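Local coordinates for protein pectate lyase (Paenibacillus sp. 0602, PDB 5GT5) that cleaves polygalacturonate by beta-elimination as a family 1 polysaccharide lyase, and probably also partly methylated pectins, in a calcium-dependent, endo-acting manner, at residues S122-E134 against G430-T444. The protein carries 1 engineered substitution. Numbering follows the deposited sequence.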
loop_
_atom_site.group_PDB
_atom_site.type_symbol
_atom_site.label_atom_id
_atom_site.label_comp_id
_atom_site.label_asym_id
_atom_site.label_seq_id
_atom_site.Cartn_x
_atom_site.Cartn_y
_atom_site.Cartn_z
ATOM N N SER A 122 1.354 1.711 -9.743
ATOM C CA SER A 122 -0.065 1.392 -9.622
ATOM C C SER A 122 -0.355 0.681 -8.310
ATOM O O SER A 122 0.538 0.118 -7.647
ATOM C CB SER A 122 -0.486 0.520 -10.796
ATOM O OG SER A 122 -0.431 1.252 -12.027
ATOM N N SER A 123 -1.617 0.699 -7.907
ATOM C CA SER A 123 -2.029 0.033 -6.682
ATOM C C SER A 123 -3.328 -0.690 -6.908
ATOM O O SER A 123 -4.178 -0.272 -7.720
ATOM C CB SER A 123 -2.180 1.029 -5.539
ATOM O OG SER A 123 -3.042 2.077 -5.940
ATOM N N ASN A 124 -3.481 -1.790 -6.173
ATOM C CA ASN A 124 -4.695 -2.587 -6.158
ATOM C C ASN A 124 -5.126 -3.012 -7.566
ATOM O O ASN A 124 -6.194 -2.659 -8.080
ATOM C CB ASN A 124 -5.784 -1.823 -5.409
ATOM C CG ASN A 124 -5.429 -1.656 -3.965
ATOM O OD1 ASN A 124 -4.920 -2.579 -3.340
ATOM N ND2 ASN A 124 -5.563 -0.430 -3.470
ATOM N N VAL A 125 -4.254 -3.793 -8.186
ATOM C CA VAL A 125 -4.465 -4.328 -9.525
ATOM C C VAL A 125 -4.756 -5.816 -9.431
ATOM O O VAL A 125 -4.022 -6.538 -8.721
ATOM C CB VAL A 125 -3.221 -4.080 -10.413
ATOM C CG1 VAL A 125 -3.390 -4.774 -11.793
ATOM C CG2 VAL A 125 -2.960 -2.558 -10.569
ATOM N N ILE A 126 -5.797 -6.266 -10.118
ATOM C CA ILE A 126 -6.158 -7.683 -10.177
ATOM C C ILE A 126 -6.128 -8.096 -11.652
ATOM O O ILE A 126 -6.699 -7.401 -12.512
ATOM C CB ILE A 126 -7.556 -7.935 -9.571
ATOM C CG1 ILE A 126 -7.548 -7.591 -8.079
ATOM C CG2 ILE A 126 -8.034 -9.363 -9.881
ATOM C CD1 ILE A 126 -8.898 -7.849 -7.390
ATOM N N ILE A 127 -5.441 -9.200 -11.943
ATOM C CA ILE A 127 -5.327 -9.760 -13.300
ATOM C C ILE A 127 -5.727 -11.227 -13.218
ATOM O O ILE A 127 -5.055 -12.021 -12.541
ATOM C CB ILE A 127 -3.919 -9.613 -13.859
ATOM C CG1 ILE A 127 -3.537 -8.132 -13.926
ATOM C CG2 ILE A 127 -3.829 -10.309 -15.230
ATOM C CD1 ILE A 127 -2.046 -7.875 -14.194
ATOM N N ARG A 128 -6.834 -11.606 -13.871
ATOM C CA ARG A 128 -7.342 -12.977 -13.712
ATOM C C ARG A 128 -7.843 -13.627 -14.984
ATOM O O ARG A 128 -8.416 -12.980 -15.893
ATOM C CB ARG A 128 -8.468 -13.029 -12.657
ATOM C CG ARG A 128 -7.975 -12.663 -11.259
ATOM C CD ARG A 128 -9.136 -12.647 -10.280
ATOM N NE ARG A 128 -9.441 -13.974 -9.739
ATOM C CZ ARG A 128 -10.477 -14.229 -8.941
ATOM N NH1 ARG A 128 -11.362 -13.264 -8.670
ATOM N NH2 ARG A 128 -10.637 -15.448 -8.424
ATOM N N ASN A 129 -7.664 -14.955 -15.028
ATOM C CA ASN A 129 -8.229 -15.798 -16.101
ATOM C C ASN A 129 -7.773 -15.415 -17.497
ATOM O O ASN A 129 -8.585 -15.379 -18.454
ATOM C CB ASN A 129 -9.763 -15.849 -16.024
ATOM C CG ASN A 129 -10.301 -17.119 -16.609
ATOM O OD1 ASN A 129 -9.641 -18.160 -16.534
ATOM N ND2 ASN A 129 -11.495 -17.071 -17.166
ATOM N N LEU A 130 -6.481 -15.123 -17.621
ATOM C CA LEU A 130 -5.860 -14.827 -18.907
ATOM C C LEU A 130 -4.698 -15.762 -19.149
ATOM O O LEU A 130 -3.976 -16.153 -18.202
ATOM C CB LEU A 130 -5.362 -13.401 -18.946
ATOM C CG LEU A 130 -6.500 -12.403 -18.893
ATOM C CD1 LEU A 130 -5.928 -11.063 -18.526
ATOM C CD2 LEU A 130 -7.151 -12.348 -20.269
ATOM N N GLU A 131 -4.518 -16.154 -20.408
ATOM C CA GLU A 131 -3.370 -16.947 -20.833
ATOM C C GLU A 131 -2.430 -16.055 -21.637
ATOM O O GLU A 131 -2.868 -15.239 -22.449
ATOM C CB GLU A 131 -3.801 -18.173 -21.644
ATOM C CG GLU A 131 -2.585 -18.966 -22.179
ATOM C CD GLU A 131 -2.937 -20.353 -22.656
ATOM O OE1 GLU A 131 -4.125 -20.732 -22.688
ATOM O OE2 GLU A 131 -1.997 -21.085 -23.036
ATOM N N PHE A 132 -1.138 -16.197 -21.372
ATOM C CA PHE A 132 -0.096 -15.395 -21.961
ATOM C C PHE A 132 0.793 -16.302 -22.800
ATOM O O PHE A 132 1.278 -17.338 -22.316
ATOM C CB PHE A 132 0.718 -14.724 -20.852
ATOM C CG PHE A 132 -0.089 -13.770 -20.030
ATOM C CD1 PHE A 132 -0.861 -14.215 -18.968
ATOM C CD2 PHE A 132 -0.085 -12.425 -20.338
ATOM C CE1 PHE A 132 -1.650 -13.284 -18.224
ATOM C CE2 PHE A 132 -0.806 -11.512 -19.593
ATOM C CZ PHE A 132 -1.613 -11.937 -18.554
ATOM N N ASP A 133 0.985 -15.935 -24.069
ATOM C CA ASP A 133 1.680 -16.835 -24.991
ATOM C C ASP A 133 2.406 -16.061 -26.080
ATOM O O ASP A 133 2.125 -14.865 -26.314
ATOM C CB ASP A 133 0.690 -17.842 -25.632
ATOM C CG ASP A 133 1.356 -19.117 -26.134
ATOM O OD1 ASP A 133 2.577 -19.309 -25.970
ATOM O OD2 ASP A 133 0.608 -19.938 -26.728
ATOM N N GLU A 134 3.333 -16.761 -26.743
ATOM C CA GLU A 134 4.045 -16.274 -27.930
ATOM C C GLU A 134 4.854 -15.010 -27.668
ATOM O O GLU A 134 4.663 -13.958 -28.290
ATOM C CB GLU A 134 3.080 -16.160 -29.132
ATOM C CG GLU A 134 2.412 -17.500 -29.430
ATOM C CD GLU A 134 1.575 -17.532 -30.712
ATOM O OE1 GLU A 134 1.549 -16.547 -31.483
ATOM O OE2 GLU A 134 0.917 -18.577 -30.898
ATOM N N GLY A 430 -4.766 -22.449 -13.472
ATOM C CA GLY A 430 -4.666 -21.923 -14.818
ATOM C C GLY A 430 -5.906 -21.167 -15.283
ATOM O O GLY A 430 -6.949 -21.179 -14.635
ATOM N N ALA A 431 -5.736 -20.566 -16.448
ATOM C CA ALA A 431 -6.811 -19.918 -17.175
ATOM C C ALA A 431 -7.711 -20.942 -17.900
ATOM O O ALA A 431 -7.263 -21.960 -18.290
ATOM C CB ALA A 431 -6.220 -18.915 -18.163
ATOM N N GLY A 432 -8.956 -20.540 -18.059
ATOM C CA GLY A 432 -9.885 -21.397 -18.805
ATOM C C GLY A 432 -10.335 -22.616 -18.055
ATOM O O GLY A 432 -10.863 -23.506 -18.636
ATOM N N LYS A 433 -10.140 -22.644 -16.760
ATOM C CA LYS A 433 -10.325 -23.823 -15.961
ATOM C C LYS A 433 -11.623 -23.690 -15.146
ATOM O O LYS A 433 -12.358 -24.636 -15.027
ATOM C CB LYS A 433 -8.982 -24.123 -15.134
ATOM C CG LYS A 433 -7.894 -24.886 -15.965
ATOM C CD LYS A 433 -6.509 -24.218 -16.367
ATOM C CE LYS A 433 -5.159 -25.085 -16.509
ATOM N NZ LYS A 433 -3.640 -24.786 -16.961
ATOM N N LEU A 434 -11.920 -22.509 -14.639
ATOM C CA LEU A 434 -13.106 -22.251 -13.867
ATOM C C LEU A 434 -14.121 -21.629 -14.717
ATOM O O LEU A 434 -13.869 -20.655 -15.328
ATOM C CB LEU A 434 -12.870 -21.261 -12.759
ATOM C CG LEU A 434 -12.540 -21.735 -11.442
ATOM C CD1 LEU A 434 -12.419 -20.623 -10.441
ATOM C CD2 LEU A 434 -13.477 -22.789 -10.983
ATOM N N SER A 435 -15.294 -22.206 -14.691
ATOM C CA SER A 435 -16.372 -21.737 -15.457
ATOM C C SER A 435 -17.386 -21.466 -14.391
ATOM O O SER A 435 -17.879 -22.362 -13.771
ATOM C CB SER A 435 -16.872 -22.826 -16.473
ATOM O OG SER A 435 -15.871 -23.169 -17.441
ATOM N N TRP A 436 -17.565 -20.223 -14.096
ATOM C CA TRP A 436 -18.614 -19.704 -13.234
ATOM C C TRP A 436 -19.045 -18.395 -13.858
ATOM O O TRP A 436 -18.417 -17.923 -14.815
ATOM C CB TRP A 436 -18.138 -19.511 -11.785
ATOM C CG TRP A 436 -16.825 -18.751 -11.581
ATOM C CD1 TRP A 436 -16.148 -17.999 -12.501
ATOM C CD2 TRP A 436 -16.066 -18.684 -10.369
ATOM N NE1 TRP A 436 -15.027 -17.456 -11.927
ATOM C CE2 TRP A 436 -14.946 -17.868 -10.617
ATOM C CE3 TRP A 436 -16.231 -19.226 -9.086
ATOM C CZ2 TRP A 436 -13.990 -17.595 -9.640
ATOM C CZ3 TRP A 436 -15.300 -18.948 -8.120
ATOM C CH2 TRP A 436 -14.186 -18.149 -8.394
ATOM N N SER A 437 -20.114 -17.806 -13.342
ATOM C CA SER A 437 -20.600 -16.565 -13.932
ATOM C C SER A 437 -19.505 -15.510 -13.830
ATOM O O SER A 437 -18.757 -15.470 -12.842
ATOM C CB SER A 437 -21.919 -16.092 -13.289
ATOM O OG SER A 437 -21.792 -15.921 -11.899
ATOM N N LYS A 438 -19.375 -14.683 -14.866
ATOM C CA LYS A 438 -18.156 -13.876 -14.990
ATOM C C LYS A 438 -17.993 -12.835 -13.887
ATOM O O LYS A 438 -16.870 -12.377 -13.639
ATOM C CB LYS A 438 -18.025 -13.258 -16.385
ATOM C CG LYS A 438 -19.070 -12.207 -16.703
ATOM C CD LYS A 438 -18.868 -11.685 -18.096
ATOM C CE LYS A 438 -19.894 -10.610 -18.441
ATOM N NZ LYS A 438 -19.702 -10.144 -19.854
ATOM N N ASP A 439 -19.078 -12.484 -13.192
ATOM C CA ASP A 439 -18.968 -11.546 -12.067
ATOM C C ASP A 439 -18.046 -12.106 -10.967
ATOM O O ASP A 439 -17.486 -11.351 -10.170
ATOM C CB ASP A 439 -20.346 -11.216 -11.494
ATOM C CG ASP A 439 -21.030 -12.435 -10.947
ATOM O OD1 ASP A 439 -21.257 -13.366 -11.744
ATOM O OD2 ASP A 439 -21.335 -12.468 -9.734
ATOM N N ASN A 440 -17.875 -13.429 -10.930
ATOM C CA ASN A 440 -17.024 -14.009 -9.923
ATOM C C ASN A 440 -15.562 -13.644 -10.075
ATOM O O ASN A 440 -14.809 -13.724 -9.099
ATOM C CB ASN A 440 -17.186 -15.513 -9.927
ATOM C CG ASN A 440 -18.499 -15.931 -9.335
ATOM O OD1 ASN A 440 -18.694 -15.817 -8.123
ATOM N ND2 ASN A 440 -19.410 -16.438 -10.184
ATOM N N TRP A 441 -15.174 -13.267 -11.287
ATOM C CA TRP A 441 -13.801 -12.841 -11.540
ATOM C C TRP A 441 -13.474 -11.491 -10.908
ATOM O O TRP A 441 -12.297 -11.166 -10.708
ATOM C CB TRP A 441 -13.478 -12.836 -13.041
ATOM C CG TRP A 441 -13.415 -14.213 -13.614
ATOM C CD1 TRP A 441 -14.236 -14.739 -14.572
ATOM C CD2 TRP A 441 -12.512 -15.273 -13.239
ATOM N NE1 TRP A 441 -13.907 -16.041 -14.821
ATOM C CE2 TRP A 441 -12.847 -16.397 -14.026
ATOM C CE3 TRP A 441 -11.446 -15.377 -12.320
ATOM C CZ2 TRP A 441 -12.165 -17.612 -13.936
ATOM C CZ3 TRP A 441 -10.766 -16.592 -12.223
ATOM C CH2 TRP A 441 -11.134 -17.700 -13.022
ATOM N N LEU A 442 -14.496 -10.727 -10.535
ATOM C CA LEU A 442 -14.295 -9.436 -9.885
ATOM C C LEU A 442 -14.213 -9.536 -8.370
ATOM O O LEU A 442 -13.787 -8.596 -7.716
ATOM C CB LEU A 442 -15.450 -8.489 -10.253
ATOM C CG LEU A 442 -15.694 -8.238 -11.740
ATOM C CD1 LEU A 442 -16.759 -7.128 -11.912
ATOM C CD2 LEU A 442 -14.430 -7.885 -12.486
ATOM N N LYS A 443 -14.661 -10.652 -7.817
ATOM C CA LYS A 443 -14.688 -10.831 -6.356
ATOM C C LYS A 443 -13.341 -11.250 -5.793
ATOM O O LYS A 443 -12.497 -11.819 -6.509
ATOM C CB LYS A 443 -15.710 -11.913 -6.013
ATOM C CG LYS A 443 -17.138 -11.626 -6.528
ATOM C CD LYS A 443 -18.037 -12.825 -6.187
ATOM C CE LYS A 443 -19.422 -12.684 -6.755
ATOM N NZ LYS A 443 -20.159 -13.989 -6.634
ATOM N N THR A 444 -13.153 -11.022 -4.503
ATOM C CA THR A 444 -11.927 -11.467 -3.838
ATOM C C THR A 444 -12.194 -12.482 -2.739
ATOM O O THR A 444 -11.251 -13.020 -2.155
ATOM C CB THR A 444 -11.127 -10.305 -3.263
ATOM O OG1 THR A 444 -11.923 -9.607 -2.296
ATOM C CG2 THR A 444 -10.710 -9.359 -4.376
HETATM O O HOH W 1 -9.640 -20.397 -14.882
HETATM O O HOH W 2 -12.473 -19.797 -17.673
#
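Asn129 sets its CG opposite the backbone N (chi1 -153°), which lays its side chain over one face of the Trp441 indole; Arg128, with CG beside its own N and a bend at chi3 (85°), comes instead to that ring's edge. The Asn129 amide stacks nearly parallel to the indole, 16° between planes, with CG 3.3 Å from Trp441 CZ2 and CB forming a CH-pi contact over the six-membered ring. Trp436 NE1 lies over the opposite face, toward its rim. The indole edge at Trp441 CE3 points at a face of the Arg128 guanidinium, the two planes almost perpendicular, and Arg128 NE lies near the indole plane, 3.6 Å from that carbon. Arg128 NH1 gives a weak bond to Trp441 O at 3.1 Å, sits 2.8 Å from Lys443 O and also bonds Tyr446 OH, while NE forms a salt bridge with Asp165 on the neighbouring strand 160-165. Asn129 OD1 accepts from Gly432 N at 2.9 Å, fairly straight, and one water joins that oxygen to Gly430 O and Lys433 N. A second water links Asn129 ND2 to Leu434 O. Ala431 CB packs on the backbone of Leu130, 3.6 Å from its O, and Ile126 CD1 meets Thr444 CG2. Thus the C-terminal tail lies across strand 125-128 and the turn at Asn129 leading to strand 131-133, outside the family's parallel beta-helix. Both ends of the Asn129 amide are bonded, which should help hold it flat on the indole, and the carbonyls beside NH1 should, with Asp165, help stabilise the buried arginine's positive charge.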